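Local structure of PcyX_EBK42635 (Marine metagenome, 5OWG) at residues R59-D63 with F226-L231; C79-L84 with Q196-S200. The protein probably reduces biliverdin to phycoerythrobilin, as a ferredoxin-dependent bilin reductase working by four-electron reduction. All blocks are in the same frame, centred on the assembly; numbering follows the deposited sequence.

Going from the N terminus, the chain first lays down 59-63 within strand 57-67, then turns back so that 79-84 lies on the antiparallel neighbour, strand 73-82, and the loop that follows. The two strands are zipped together between the contacts: Arg59 O lies 2.8 Å from Phe81 N, and His61 N lies 2.9 Å from Cys79 O, both probable hydrogen bonds. Much later, helix 189-204 brings 196-200 back to 79-84, closing interaction 2. Helix 220-229 and the residues after it then return to 59-63, closing interaction 1, so the loop of interaction 2 nests inside that of interaction 1. Together they tie two C-terminal helices to adjacent central strands of one sheet.

Interaction 1. Residues R59-D63 with F226-L231; sequences RAHLD and FCSDNL
Arg59, His61 and Asp63 of strand 57-67 meet Phe226, Asn230 and Leu231 at the end of helix 220-229, joining the central antiparallel sheet of the bilin reductase fold to its C-terminal helical layer. Polar contacts gather where the chain leaves the helix. With CG anti to the backbone N (chi1 -174°) and the chain extended as far as NE, Arg59 is long enough to send NH1 to Leu231 O, 3.0 Å away. That bond is bent, 130° at the hydrogen, and arrives above the carbonyl plane. NE forms a salt bridge with Glu34, which also accepts from Asn230 ND2, while Asn230 OD1 accepts from Arg39 NH2, holding that amide at both ends. His61 CB lies on one face of the guanidinium, 3.3 Å above its plane and toward its rim.

The aromatic contacts sit farther along the strand. His61 and Phe226 approach rim to rim, planes 56° apart; imidazole suits the place because its NE2 can also bond Asn49 OD1 while its carbon edge meets phenylalanine. The broad apolar ring of Phe226 can also meet Phe40 and Trp47. Asp63 adds a carboxylate beside it: OD2 stands 3.8 Å from Phe226 CZ.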
loop_
_atom_site.group_PDB
_atom_site.type_symbol
_atom_site.label_atom_id
_atom_site.label_comp_id
_atom_site.label_asym_id
_atom_site.label_seq_id
_atom_site.Cartn_x
_atom_site.Cartn_y
_atom_site.Cartn_z
ATOM N N ARG A 59 -7.353 -6.646 1.437
ATOM C CA ARG A 59 -6.260 -6.063 2.204
ATOM C C ARG A 59 -5.908 -4.678 1.681
ATOM O O ARG A 59 -5.691 -4.492 0.480
ATOM C CB ARG A 59 -5.026 -6.970 2.169
ATOM C CG ARG A 59 -3.901 -6.495 3.069
ATOM C CD ARG A 59 -2.793 -7.529 3.178
ATOM N NE ARG A 59 -1.804 -7.169 4.193
ATOM C CZ ARG A 59 -0.687 -6.484 3.958
ATOM N NH1 ARG A 59 -0.391 -6.072 2.730
ATOM N NH2 ARG A 59 0.142 -6.212 4.956
ATOM N N ALA A 60 -5.857 -3.717 2.601
ATOM C CA ALA A 60 -5.375 -2.366 2.338
ATOM C C ALA A 60 -4.403 -2.015 3.451
ATOM O O ALA A 60 -4.785 -2.013 4.624
ATOM C CB ALA A 60 -6.529 -1.362 2.288
ATOM N N HIS A 61 -3.155 -1.715 3.092
ATOM C CA HIS A 61 -2.058 -1.659 4.052
ATOM C C HIS A 61 -1.348 -0.320 3.937
ATOM O O HIS A 61 -0.858 0.032 2.860
ATOM C CB HIS A 61 -1.080 -2.814 3.808
ATOM C CG HIS A 61 0.128 -2.792 4.691
ATOM N ND1 HIS A 61 1.311 -3.405 4.342
ATOM C CD2 HIS A 61 0.334 -2.243 5.912
ATOM C CE1 HIS A 61 2.197 -3.231 5.306
ATOM N NE2 HIS A 61 1.630 -2.530 6.271
ATOM N N LEU A 62 -1.282 0.414 5.045
ATOM C CA LEU A 62 -0.580 1.691 5.111
ATOM C C LEU A 62 0.656 1.523 5.984
ATOM O O LEU A 62 0.541 1.246 7.183
ATOM C CB LEU A 62 -1.481 2.794 5.666
ATOM C CG LEU A 62 -0.824 4.173 5.801
ATOM C CD1 LEU A 62 -0.534 4.771 4.430
ATOM C CD2 LEU A 62 -1.688 5.109 6.631
ATOM N N ASP A 63 1.829 1.698 5.380
ATOM C CA ASP A 63 3.108 1.579 6.067
ATOM C C ASP A 63 3.804 2.932 6.026
ATOM O O ASP A 63 4.158 3.415 4.945
ATOM C CB ASP A 63 3.975 0.503 5.413
ATOM C CG ASP A 63 5.420 0.566 5.862
ATOM O OD1 ASP A 63 5.667 0.935 7.029
ATOM O OD2 ASP A 63 6.310 0.259 5.042
ATOM N N PHE A 226 9.397 -8.260 8.434
ATOM C CA PHE A 226 8.316 -7.484 7.831
ATOM C C PHE A 226 8.162 -7.798 6.344
ATOM O O PHE A 226 7.047 -8.026 5.860
ATOM C CB PHE A 226 8.590 -5.995 8.050
ATOM C CG PHE A 226 7.596 -5.082 7.396
ATOM C CD1 PHE A 226 6.369 -4.834 7.987
ATOM C CD2 PHE A 226 7.901 -4.447 6.204
ATOM C CE1 PHE A 226 5.457 -3.982 7.391
ATOM C CE2 PHE A 226 6.995 -3.595 5.605
ATOM C CZ PHE A 226 5.772 -3.362 6.198
ATOM N N CYS A 227 9.272 -7.810 5.602
ATOM C CA CYS A 227 9.198 -7.979 4.154
ATOM C C CYS A 227 8.600 -9.324 3.757
ATOM O O CYS A 227 8.002 -9.441 2.681
ATOM C CB CYS A 227 10.590 -7.824 3.538
ATOM S SG CYS A 227 11.212 -6.129 3.527
ATOM N N SER A 228 8.744 -10.345 4.601
ATOM C CA SER A 228 8.325 -11.693 4.234
ATOM C C SER A 228 6.921 -12.043 4.709
ATOM O O SER A 228 6.249 -12.859 4.069
ATOM C CB SER A 228 9.313 -12.719 4.802
ATOM O OG SER A 228 9.328 -12.686 6.218
ATOM N N ASP A 229 6.456 -11.453 5.813
ATOM C CA ASP A 229 5.229 -11.892 6.464
ATOM C C ASP A 229 4.114 -10.856 6.489
ATOM O O ASP A 229 2.944 -11.248 6.543
ATOM C CB ASP A 229 5.520 -12.312 7.913
ATOM C CG ASP A 229 6.532 -13.430 8.001
ATOM O OD1 ASP A 229 6.954 -13.943 6.944
ATOM O OD2 ASP A 229 6.909 -13.796 9.133
ATOM N N ASN A 230 4.433 -9.560 6.454
ATOM C CA ASN A 230 3.421 -8.534 6.681
ATOM C C ASN A 230 3.499 -7.403 5.663
ATOM O O ASN A 230 3.034 -6.293 5.949
ATOM C CB ASN A 230 3.557 -7.961 8.096
ATOM C CG ASN A 230 3.100 -8.933 9.163
ATOM O OD1 ASN A 230 3.911 -9.645 9.756
ATOM N ND2 ASN A 230 1.794 -8.972 9.410
ATOM N N LEU A 231 4.073 -7.654 4.489
ATOM C CA LEU A 231 4.190 -6.640 3.449
ATOM C C LEU A 231 3.347 -6.993 2.232
ATOM O O LEU A 231 2.432 -6.240 1.884
ATOM C CB LEU A 231 5.667 -6.466 3.071
ATOM C CG LEU A 231 5.926 -5.624 1.822
ATOM C CD1 LEU A 231 5.191 -4.292 1.889
ATOM C CD2 LEU A 231 7.415 -5.407 1.611
#

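Interaction 2. Residues C79-L84 with Q196-S200; sequences CLFPML and QNYYS
Gln196 points its CG away from its own carbonyl carbon and then runs extended beyond it (chi2 -173°), a straight arm that carries its amide from helix 189-204 to Phe81 and Pro82, on strand 73-82 and the loop that follows. Phe81 has the same choice of first torsion, with CG beside the backbone N; its ring, tilted to the amide, sets CD1 against CB, CG and CD of Gln196 as the two side chains pass antiparallel.

The polar link is a single straight bond: Gln196 NE2 donates to Pro82 O over 3.0 Å, with 179° at the hydrogen. The acceptor lies in the glutamine amide plane, but the donor stands above the plane of the proline carbonyl. Glutamine suits this place because the other end of its amide, OE1, accepts from Arg58 NE, so both polar atoms are used and the amide's rotation is fixed. The Pro82 ring packs against the same group, its CD 3.4 Å from Gln196 NE2.

A flat ring suits Phe81 because its far end can touch two more residues: CZ lies 3.7 Å from Tyr199 CD1, the ring planes 82° apart in an oblique meeting, and 3.6 Å from Ser200 OG. Small and polar, Ser200 OG can fold back to donate to Gln196 O at 3.2 Å, while Ser200 N reaches that oxygen from the opposite face. Tyr199 is long enough to meet Cys79 SG as well. The whole is a helix running nearly antiparallel to a strand, packed against the sheet as in the alpha/beta/alpha sandwich of ferredoxin-dependent bilin reductases.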
loop_
_atom_site.group_PDB
_atom_site.type_symbol
_atom_site.label_atom_id
_atom_site.label_comp_id
_atom_site.label_asym_id
_atom_site.label_seq_id
_atom_site.Cartn_x
_atom_site.Cartn_y
_atom_site.Cartn_z
ATOM N N CYS A 79 -0.832 -0.062 -0.309
ATOM C CA CYS A 79 -1.172 -1.090 -1.280
ATOM C C CYS A 79 -2.560 -1.628 -0.973
ATOM O O CYS A 79 -2.944 -1.768 0.191
ATOM C CB CYS A 79 -0.163 -2.241 -1.265
ATOM S SG CYS A 79 -0.388 -3.402 -2.614
ATOM N N LEU A 80 -3.308 -1.935 -2.033
ATOM C CA LEU A 80 -4.655 -2.481 -1.914
ATOM C C LEU A 80 -4.783 -3.706 -2.806
ATOM O O LEU A 80 -4.586 -3.613 -4.022
ATOM C CB LEU A 80 -5.715 -1.443 -2.296
ATOM C CG LEU A 80 -6.296 -0.570 -1.181
ATOM C CD1 LEU A 80 -5.295 0.474 -0.710
ATOM C CD2 LEU A 80 -7.589 0.096 -1.639
ATOM N N PHE A 81 -5.122 -4.851 -2.202
ATOM C CA PHE A 81 -5.433 -6.068 -2.944
ATOM C C PHE A 81 -6.940 -6.281 -2.980
ATOM O O PHE A 81 -7.580 -6.253 -1.919
ATOM C CB PHE A 81 -4.766 -7.279 -2.299
ATOM C CG PHE A 81 -3.291 -7.389 -2.570
ATOM C CD1 PHE A 81 -2.831 -7.928 -3.760
ATOM C CD2 PHE A 81 -2.368 -6.979 -1.625
ATOM C CE1 PHE A 81 -1.476 -8.041 -4.008
ATOM C CE2 PHE A 81 -1.011 -7.090 -1.867
ATOM C CZ PHE A 81 -0.565 -7.621 -3.060
ATOM N N PRO A 82 -7.557 -6.499 -4.141
ATOM C CA PRO A 82 -8.994 -6.801 -4.165
ATOM C C PRO A 82 -9.277 -8.211 -3.664
ATOM O O PRO A 82 -8.374 -9.015 -3.423
ATOM C CB PRO A 82 -9.369 -6.644 -5.641
ATOM C CG PRO A 82 -8.098 -6.879 -6.378
ATOM C CD PRO A 82 -7.011 -6.335 -5.501
ATOM N N MET A 83 -10.567 -8.507 -3.506
ATOM C CA MET A 83 -10.990 -9.813 -3.021
ATOM C C MET A 83 -10.791 -10.872 -4.109
ATOM O O MET A 83 -10.544 -10.568 -5.281
ATOM C CB MET A 83 -12.449 -9.757 -2.557
ATOM C CG MET A 83 -12.903 -10.916 -1.669
ATOM S SD MET A 83 -11.872 -11.151 -0.207
ATOM C CE MET A 83 -12.176 -9.619 0.666
ATOM N N LEU A 84 -10.915 -12.138 -3.703
ATOM C CA LEU A 84 -10.395 -13.265 -4.469
ATOM C C LEU A 84 -11.261 -13.692 -5.653
ATOM O O LEU A 84 -10.794 -14.504 -6.458
ATOM C CB LEU A 84 -10.185 -14.459 -3.532
ATOM C CG LEU A 84 -9.199 -14.211 -2.383
ATOM C CD1 LEU A 84 -9.139 -15.414 -1.456
ATOM C CD2 LEU A 84 -7.804 -13.875 -2.901
ATOM N N GLN A 196 -2.306 -12.417 -7.824
ATOM C CA GLN A 196 -1.896 -11.509 -6.757
ATOM C C GLN A 196 -0.589 -11.961 -6.114
ATOM O O GLN A 196 0.261 -11.129 -5.776
ATOM C CB GLN A 196 -3.006 -11.395 -5.712
ATOM C CG GLN A 196 -4.248 -10.685 -6.225
ATOM C CD GLN A 196 -5.270 -10.424 -5.137
ATOM O OE1 GLN A 196 -5.137 -10.910 -4.013
ATOM N NE2 GLN A 196 -6.298 -9.649 -5.464
ATOM N N ASN A 197 -0.408 -13.271 -5.939
ATOM C CA ASN A 197 0.844 -13.781 -5.386
ATOM C C ASN A 197 2.018 -13.462 -6.304
ATOM O O ASN A 197 3.050 -12.949 -5.856
ATOM C CB ASN A 197 0.736 -15.288 -5.155
ATOM C CG ASN A 197 -0.166 -15.636 -3.989
ATOM O OD1 ASN A 197 -0.803 -14.764 -3.399
ATOM N ND2 ASN A 197 -0.226 -16.919 -3.653
ATOM N N TYR A 198 1.882 -13.774 -7.596
ATOM C CA TYR A 198 2.931 -13.455 -8.560
ATOM C C TYR A 198 3.375 -12.004 -8.428
ATOM O O TYR A 198 4.566 -11.693 -8.547
ATOM C CB TYR A 198 2.433 -13.741 -9.977
ATOM C CG TYR A 198 3.449 -13.488 -11.070
ATOM C CD1 TYR A 198 4.390 -14.452 -11.408
ATOM C CD2 TYR A 198 3.457 -12.290 -11.775
ATOM C CE1 TYR A 198 5.317 -14.227 -12.410
ATOM C CE2 TYR A 198 4.378 -12.056 -12.778
ATOM C CZ TYR A 198 5.305 -13.028 -13.092
ATOM O OH TYR A 198 6.224 -12.795 -14.091
ATOM N N TYR A 199 2.426 -11.100 -8.177
ATOM C CA TYR A 199 2.771 -9.708 -7.912
ATOM C C TYR A 199 3.524 -9.572 -6.596
ATOM O O TYR A 199 4.425 -8.733 -6.472
ATOM C CB TYR A 199 1.499 -8.858 -7.902
ATOM C CG TYR A 199 1.682 -7.443 -7.396
ATOM C CD1 TYR A 199 1.656 -7.161 -6.036
ATOM C CD2 TYR A 199 1.861 -6.386 -8.279
ATOM C CE1 TYR A 199 1.817 -5.872 -5.569
ATOM C CE2 TYR A 199 2.021 -5.092 -7.822
ATOM C CZ TYR A 199 1.996 -4.840 -6.467
ATOM O OH TYR A 199 2.156 -3.554 -6.007
ATOM N N SER A 200 3.173 -10.390 -5.601
ATOM C CA SER A 200 3.843 -10.317 -4.307
ATOM C C SER A 200 5.248 -10.902 -4.384
ATOM O O SER A 200 6.180 -10.372 -3.769
ATOM C CB SER A 200 3.012 -11.040 -3.248
ATOM O OG SER A 200 1.786 -10.367 -3.021
#